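Long-range contact in salicylate 5-hydroxylase, large oxygenase component (Ralstonia sp., PDB 7C8Z), which hydroxylates salicylate at C5 to give gentisate, as the iron- and [2Fe-2S]-containing oxygenase component of a multicomponent monooxygenase: residues K232-Y242 against M423-Y433. Numbering follows the deposited sequence.
Sequences KLMQENIKDPY and MVTETLIRGMY
Met432 lies across Lys232, Gln235, Glu236 and Lys239 where helix 232-238 of the Rieske oxygenase catalytic domain packs against the start of the C-terminal helix 427-440, the two short axes running antiparallel at 143°. The Met432 chain leaves its helix with CG opposite its own N (chi1 173°), which carries SD to 3.6 Å from Lys239 CD and CE to 3.7 Å from Lys232 CB. Beside it, Tyr433 OH donates to Glu236 OE2; the carboxylate carbon lies at the tyrosine ring's edge, the two planes 74° apart. Towards the iron side, Leu428 CB and Ile429 CG1 close over the carbonyl of Lys239, the first residue beyond helix 232-238, and Ile429 CG2 meets Glu236 CG at 3.9 Å. Beyond them the Pro241 ring rests on the carbonyls of Met423 and Thr425, and Tyr242 CE1 packs on Glu426 CG at 4.0 Å.

Other parts of the chain hold the polar ends: Lys239 NZ bonds Thr325 OG1, Lys232 NZ pairs with Glu58, and Glu236 OE2 also bonds Tyr49 OH. Asp240 OD2 and Glu426 OE1 both form salt bridges with Arg113 NH2 of the second subunit. Consistent with the cluster-to-iron bridge of related Rieske oxygenases, Asp240 OD2 also bonds His133 NE2 of that subunit's [2Fe-2S] site, while its backbone O bonds ND1 of iron-binding His243.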
ATOM      1  N   LYS A 232      -5.187 -22.754   3.225  1.00 37.50           N
ATOM      2  CA  LYS A 232      -5.883 -24.030   3.081  1.00 35.04           C
ATOM      3  C   LYS A 232      -6.558 -24.148   1.720  1.00 37.46           C
ATOM      4  O   LYS A 232      -6.600 -25.237   1.129  1.00 40.31           O
ATOM      5  CB  LYS A 232      -6.904 -24.194   4.206  1.00 36.34           C
ATOM      6  CG  LYS A 232      -6.279 -24.310   5.585  1.00 45.78           C
ATOM      7  CD  LYS A 232      -7.273 -24.835   6.608  1.00 41.45           C
ATOM      8  CE  LYS A 232      -8.324 -23.789   6.939  1.00 48.44           C
ATOM      9  NZ  LYS A 232      -7.806 -22.712   7.832  1.00 35.50           N
ATOM     10  N   LEU A 233      -7.065 -23.027   1.194  1.00 40.40           N
ATOM     11  CA  LEU A 233      -7.747 -23.050  -0.097  1.00 40.07           C
ATOM     12  C   LEU A 233      -6.851 -23.585  -1.206  1.00 33.77           C
ATOM     13  O   LEU A 233      -7.352 -24.143  -2.189  1.00 44.70           O
ATOM     14  CB  LEU A 233      -8.240 -21.652  -0.454  1.00 27.94           C
ATOM     15  CG  LEU A 233      -9.480 -21.191   0.299  1.00 35.23           C
ATOM     16  CD1 LEU A 233      -9.825 -19.764  -0.091  1.00 39.89           C
ATOM     17  CD2 LEU A 233     -10.636 -22.127   0.024  1.00 37.42           C
ATOM     18  N   MET A 234      -5.532 -23.439  -1.072  1.00 28.86           N
ATOM     19  CA  MET A 234      -4.642 -24.002  -2.079  1.00 39.89           C
ATOM     20  C   MET A 234      -4.597 -25.519  -1.971  1.00 39.64           C
ATOM     21  O   MET A 234      -4.725 -26.229  -2.977  1.00 44.87           O
ATOM     22  CB  MET A 234      -3.240 -23.406  -1.950  1.00 44.85           C
ATOM     23  CG  MET A 234      -2.264 -23.896  -3.013  1.00 44.27           C
ATOM     24  SD  MET A 234      -2.994 -23.971  -4.661  1.00 44.97           S
ATOM     25  CE  MET A 234      -2.876 -22.265  -5.197  1.00 35.78           C
ATOM     26  N   GLN A 235      -4.443 -26.034  -0.749  1.00 50.48           N
ATOM     27  CA  GLN A 235      -4.492 -27.479  -0.550  1.00 49.06           C
ATOM     28  C   GLN A 235      -5.798 -28.053  -1.079  1.00 36.28           C
ATOM     29  O   GLN A 235      -5.798 -28.976  -1.904  1.00 46.02           O
ATOM     30  CB  GLN A 235      -4.296 -27.807   0.931  1.00 38.13           C
ATOM     31  CG  GLN A 235      -2.849 -27.676   1.384  1.00 36.96           C
ATOM     32  CD  GLN A 235      -1.985 -28.829   0.897  1.00 58.57           C
ATOM     33  OE1 GLN A 235      -2.496 -29.853   0.439  1.00 53.40           O
ATOM     34  NE2 GLN A 235      -0.666 -28.665   0.990  1.00 49.97           N
ATOM     35  N   GLU A 236      -6.923 -27.484  -0.638  1.00 42.76           N
ATOM     36  CA  GLU A 236      -8.222 -27.851  -1.186  1.00 38.90           C
ATOM     37  C   GLU A 236      -8.184 -27.894  -2.705  1.00 49.35           C
ATOM     38  O   GLU A 236      -8.641 -28.864  -3.323  1.00 44.48           O
ATOM     39  CB  GLU A 236      -9.286 -26.852  -0.732  1.00 34.72           C
ATOM     40  CG  GLU A 236      -9.613 -26.878   0.737  1.00 48.77           C
ATOM     41  CD  GLU A 236     -10.736 -25.924   1.079  1.00 42.92           C
ATOM     42  OE1 GLU A 236     -11.503 -25.551   0.167  1.00 56.42           O
ATOM     43  OE2 GLU A 236     -10.851 -25.539   2.259  1.00 58.59           O
ATOM     44  N   ASN A 237      -7.597 -26.864  -3.323  1.00 45.57           N
ATOM     45  CA  ASN A 237      -7.672 -26.755  -4.775  1.00 53.26           C
ATOM     46  C   ASN A 237      -6.977 -27.926  -5.454  1.00 50.20           C
ATOM     47  O   ASN A 237      -7.413 -28.369  -6.522  1.00 48.15           O
ATOM     48  CB  ASN A 237      -7.069 -25.425  -5.237  1.00 47.04           C
ATOM     49  CG  ASN A 237      -7.324 -25.150  -6.708  1.00 38.94           C
ATOM     50  OD1 ASN A 237      -8.392 -24.674  -7.087  1.00 51.90           O
ATOM     51  ND2 ASN A 237      -6.342 -25.451  -7.544  1.00 37.59           N
ATOM     52  N   ILE A 238      -5.929 -28.471  -4.833  1.00 34.83           N
ATOM     53  CA  ILE A 238      -5.258 -29.635  -5.391  1.00 43.17           C
ATOM     54  C   ILE A 238      -5.747 -30.922  -4.746  1.00 49.30           C
ATOM     55  O   ILE A 238      -5.297 -32.015  -5.115  1.00 46.31           O
ATOM     56  CB  ILE A 238      -3.728 -29.477  -5.289  1.00 42.37           C
ATOM     57  CG1 ILE A 238      -3.340 -28.062  -5.702  1.00 44.50           C
ATOM     58  CG2 ILE A 238      -3.000 -30.445  -6.214  1.00 32.24           C
ATOM     59  CD1 ILE A 238      -3.687 -27.749  -7.147  1.00 34.62           C
ATOM     60  N   LYS A 239      -6.687 -30.821  -3.807  1.00 51.99           N
ATOM     61  CA  LYS A 239      -7.501 -31.943  -3.371  1.00 57.14           C
ATOM     62  C   LYS A 239      -8.898 -31.903  -3.991  1.00 60.14           C
ATOM     63  O   LYS A 239      -9.789 -32.633  -3.547  1.00 54.47           O
ATOM     64  CB  LYS A 239      -7.587 -31.962  -1.841  1.00 42.48           C
ATOM     65  CG  LYS A 239      -6.241 -32.128  -1.147  1.00 41.29           C
ATOM     66  CD  LYS A 239      -6.329 -31.838   0.346  1.00 36.34           C
ATOM     67  CE  LYS A 239      -4.972 -31.971   1.029  1.00 39.73           C
ATOM     68  NZ  LYS A 239      -4.279 -33.264   0.737  1.00 42.31           N
ATOM     69  N   ASP A 240      -9.095 -31.074  -5.019  1.00 60.51           N
ATOM     70  CA  ASP A 240     -10.379 -30.904  -5.694  1.00 50.56           C
ATOM     71  C   ASP A 240     -10.295 -31.561  -7.066  1.00 51.02           C
ATOM     72  O   ASP A 240      -9.724 -30.978  -7.999  1.00 59.50           O
ATOM     73  CB  ASP A 240     -10.706 -29.414  -5.829  1.00 50.02           C
ATOM     74  CG  ASP A 240     -12.135 -29.153  -6.266  1.00 55.72           C
ATOM     75  OD1 ASP A 240     -12.781 -30.059  -6.833  1.00 57.08           O
ATOM     76  OD2 ASP A 240     -12.612 -28.018  -6.048  1.00 58.25           O
ATOM     77  N   PRO A 241     -10.868 -32.743  -7.251  1.00 64.31           N
ATOM     78  CA  PRO A 241     -10.614 -33.502  -8.484  1.00 64.63           C
ATOM     79  C   PRO A 241     -11.554 -33.191  -9.639  1.00 59.53           C
ATOM     80  O   PRO A 241     -11.213 -33.470 -10.792  1.00 71.09           O
ATOM     81  CB  PRO A 241     -10.767 -34.963  -8.032  1.00 73.98           C
ATOM     82  CG  PRO A 241     -11.409 -34.919  -6.651  1.00 80.44           C
ATOM     83  CD  PRO A 241     -11.718 -33.489  -6.314  1.00 80.52           C
ATOM     84  N   TYR A 242     -12.738 -32.648  -9.368  1.00 51.39           N
ATOM     85  CA  TYR A 242     -13.729 -32.468 -10.420  1.00 58.80           C
ATOM     86  C   TYR A 242     -13.916 -31.018 -10.845  1.00 67.23           C
ATOM     87  O   TYR A 242     -14.701 -30.752 -11.760  1.00 79.02           O
ATOM     88  CB  TYR A 242     -15.067 -33.081  -9.991  1.00 74.18           C
ATOM     89  CG  TYR A 242     -15.972 -32.204  -9.155  1.00 74.51           C
ATOM     90  CD1 TYR A 242     -15.593 -31.776  -7.889  1.00 66.72           C
ATOM     91  CD2 TYR A 242     -17.231 -31.843  -9.620  1.00 78.11           C
ATOM     92  CE1 TYR A 242     -16.442 -30.993  -7.118  1.00 67.56           C
ATOM     93  CE2 TYR A 242     -18.081 -31.064  -8.865  1.00 66.37           C
ATOM     94  CZ  TYR A 242     -17.686 -30.641  -7.617  1.00 63.32           C
ATOM     95  OH  TYR A 242     -18.549 -29.865  -6.876  1.00 64.65           O
ATOM     96  N   MET A 423     -13.206 -39.324 -10.252  1.00 76.49           N
ATOM     97  CA  MET A 423     -12.801 -37.982  -9.832  1.00 60.74           C
ATOM     98  C   MET A 423     -13.986 -37.267  -9.206  1.00 65.13           C
ATOM     99  O   MET A 423     -13.876 -36.104  -8.809  1.00 76.34           O
ATOM    100  CB  MET A 423     -12.448 -37.065 -11.006  1.00 75.41           C
ATOM    101  CG  MET A 423     -13.188 -37.294 -12.303  1.00102.11           C
ATOM    102  SD  MET A 423     -12.607 -35.935 -13.398  1.00112.62           S
ATOM    103  CE  MET A 423     -13.277 -36.588 -14.962  1.00100.10           C
ATOM    104  N   VAL A 424     -15.124 -37.938  -9.099  1.00 61.23           N
ATOM    105  CA  VAL A 424     -16.339 -37.192  -8.813  1.00 54.94           C
ATOM    106  C   VAL A 424     -16.620 -37.236  -7.326  1.00 48.26           C
ATOM    107  O   VAL A 424     -17.617 -37.818  -6.886  1.00 63.55           O
ATOM    108  CB  VAL A 424     -17.529 -37.752  -9.618  1.00 62.67           C
ATOM    109  CG1 VAL A 424     -18.627 -36.717  -9.710  1.00 70.14           C
ATOM    110  CG2 VAL A 424     -17.076 -38.220 -11.003  1.00 61.77           C
ATOM    111  N   THR A 425     -15.762 -36.597  -6.545  1.00 42.11           N
ATOM    112  CA  THR A 425     -15.936 -36.641  -5.109  1.00 54.34           C
ATOM    113  C   THR A 425     -15.126 -35.518  -4.490  1.00 47.23           C
ATOM    114  O   THR A 425     -14.107 -35.098  -5.041  1.00 48.84           O
ATOM    115  CB  THR A 425     -15.523 -38.002  -4.535  1.00 54.96           C
ATOM    116  OG1 THR A 425     -15.473 -37.920  -3.108  1.00 62.86           O
ATOM    117  CG2 THR A 425     -14.161 -38.428  -5.075  1.00 50.32           C
ATOM    118  N   GLU A 426     -15.595 -35.032  -3.345  1.00 48.63           N
ATOM    119  CA  GLU A 426     -14.841 -34.079  -2.544  1.00 58.76           C
ATOM    120  C   GLU A 426     -14.213 -34.744  -1.325  1.00 59.13           C
ATOM    121  O   GLU A 426     -13.983 -34.090  -0.302  1.00 46.34           O
ATOM    122  CB  GLU A 426     -15.738 -32.908  -2.138  1.00 50.04           C
ATOM    123  CG  GLU A 426     -16.220 -32.097  -3.327  1.00 52.01           C
ATOM    124  CD  GLU A 426     -17.079 -30.915  -2.933  1.00 67.09           C
ATOM    125  OE1 GLU A 426     -16.535 -29.794  -2.846  1.00 74.78           O
ATOM    126  OE2 GLU A 426     -18.295 -31.103  -2.717  1.00 68.83           O
ATOM    127  N   THR A 427     -13.902 -36.039  -1.434  1.00 63.58           N
ATOM    128  CA  THR A 427     -13.473 -36.806  -0.271  1.00 59.49           C
ATOM    129  C   THR A 427     -12.110 -36.359   0.241  1.00 53.18           C
ATOM    130  O   THR A 427     -11.839 -36.478   1.440  1.00 63.34           O
ATOM    131  CB  THR A 427     -13.456 -38.301  -0.602  1.00 51.78           C
ATOM    132  OG1 THR A 427     -13.027 -39.049   0.543  1.00 59.09           O
ATOM    133  CG2 THR A 427     -12.530 -38.583  -1.768  1.00 41.07           C
ATOM    134  N   LEU A 428     -11.243 -35.841  -0.633  1.00 47.29           N
ATOM    135  CA  LEU A 428      -9.937 -35.387  -0.166  1.00 44.69           C
ATOM    136  C   LEU A 428     -10.067 -34.166   0.735  1.00 47.36           C
ATOM    137  O   LEU A 428      -9.357 -34.047   1.739  1.00 42.70           O
ATOM    138  CB  LEU A 428      -9.028 -35.081  -1.353  1.00 44.90           C
ATOM    139  CG  LEU A 428      -8.754 -36.212  -2.338  1.00 45.02           C
ATOM    140  CD1 LEU A 428      -7.695 -35.805  -3.348  1.00 36.42           C
ATOM    141  CD2 LEU A 428      -8.327 -37.449  -1.592  1.00 35.59           C
ATOM    142  N   ILE A 429     -10.997 -33.268   0.415  1.00 42.83           N
ATOM    143  CA  ILE A 429     -11.225 -32.110   1.269  1.00 47.66           C
ATOM    144  C   ILE A 429     -11.886 -32.531   2.575  1.00 43.15           C
ATOM    145  O   ILE A 429     -11.565 -32.005   3.649  1.00 56.39           O
ATOM    146  CB  ILE A 429     -12.056 -31.058   0.513  1.00 48.23           C
ATOM    147  CG1 ILE A 429     -11.432 -30.799  -0.860  1.00 44.59           C
ATOM    148  CG2 ILE A 429     -12.146 -29.771   1.318  1.00 49.83           C
ATOM    149  CD1 ILE A 429     -12.193 -29.809  -1.710  1.00 45.09           C
ATOM    150  N   ARG A 430     -12.818 -33.482   2.507  1.00 42.61           N
ATOM    151  CA  ARG A 430     -13.454 -33.977   3.723  1.00 53.71           C
ATOM    152  C   ARG A 430     -12.432 -34.635   4.642  1.00 56.85           C
ATOM    153  O   ARG A 430     -12.476 -34.454   5.864  1.00 55.41           O
ATOM    154  CB  ARG A 430     -14.582 -34.946   3.365  1.00 50.46           C
ATOM    155  CG  ARG A 430     -15.820 -34.229   2.850  1.00 58.41           C
ATOM    156  CD  ARG A 430     -17.000 -35.152   2.570  1.00 65.02           C
ATOM    157  NE  ARG A 430     -16.657 -36.337   1.793  1.00 56.26           N
ATOM    158  CZ  ARG A 430     -16.947 -36.480   0.505  1.00 52.27           C
ATOM    159  NH1 ARG A 430     -17.562 -35.501  -0.148  1.00 49.43           N
ATOM    160  NH2 ARG A 430     -16.616 -37.593  -0.133  1.00 62.95           N
ATOM    161  N   GLY A 431     -11.483 -35.377   4.071  1.00 36.48           N
ATOM    162  CA  GLY A 431     -10.429 -35.953   4.884  1.00 44.34           C
ATOM    163  C   GLY A 431      -9.482 -34.904   5.430  1.00 47.96           C
ATOM    164  O   GLY A 431      -9.056 -34.979   6.590  1.00 65.09           O
ATOM    165  N   MET A 432      -9.126 -33.926   4.597  1.00 40.80           N
ATOM    166  CA  MET A 432      -8.311 -32.810   5.053  1.00 41.09           C
ATOM    167  C   MET A 432      -8.923 -32.168   6.284  1.00 42.45           C
ATOM    168  O   MET A 432      -8.244 -31.942   7.287  1.00 45.89           O
ATOM    169  CB  MET A 432      -8.157 -31.784   3.926  1.00 36.39           C
ATOM    170  CG  MET A 432      -7.459 -30.496   4.327  1.00 35.64           C
ATOM    171  SD  MET A 432      -7.136 -29.416   2.916  1.00 42.78           S
ATOM    172  CE  MET A 432      -7.269 -27.808   3.682  1.00 45.27           C
ATOM    173  N   TYR A 433     -10.225 -31.904   6.245  1.00 52.24           N
ATOM    174  CA  TYR A 433     -10.830 -31.204   7.369  1.00 54.84           C
ATOM    175  C   TYR A 433     -11.169 -32.124   8.536  1.00 52.04           C
ATOM    176  O   TYR A 433     -11.260 -31.644   9.667  1.00 57.90           O
ATOM    177  CB  TYR A 433     -12.039 -30.410   6.891  1.00 42.24           C
ATOM    178  CG  TYR A 433     -11.570 -29.129   6.253  1.00 41.67           C
ATOM    179  CD1 TYR A 433     -11.169 -28.052   7.037  1.00 52.25           C
ATOM    180  CD2 TYR A 433     -11.464 -29.013   4.873  1.00 42.05           C
ATOM    181  CE1 TYR A 433     -10.711 -26.882   6.466  1.00 48.01           C
ATOM    182  CE2 TYR A 433     -11.009 -27.844   4.290  1.00 43.07           C
ATOM    183  CZ  TYR A 433     -10.633 -26.784   5.091  1.00 51.03           C
ATOM    184  OH  TYR A 433     -10.174 -25.621   4.519  1.00 57.52           O
TER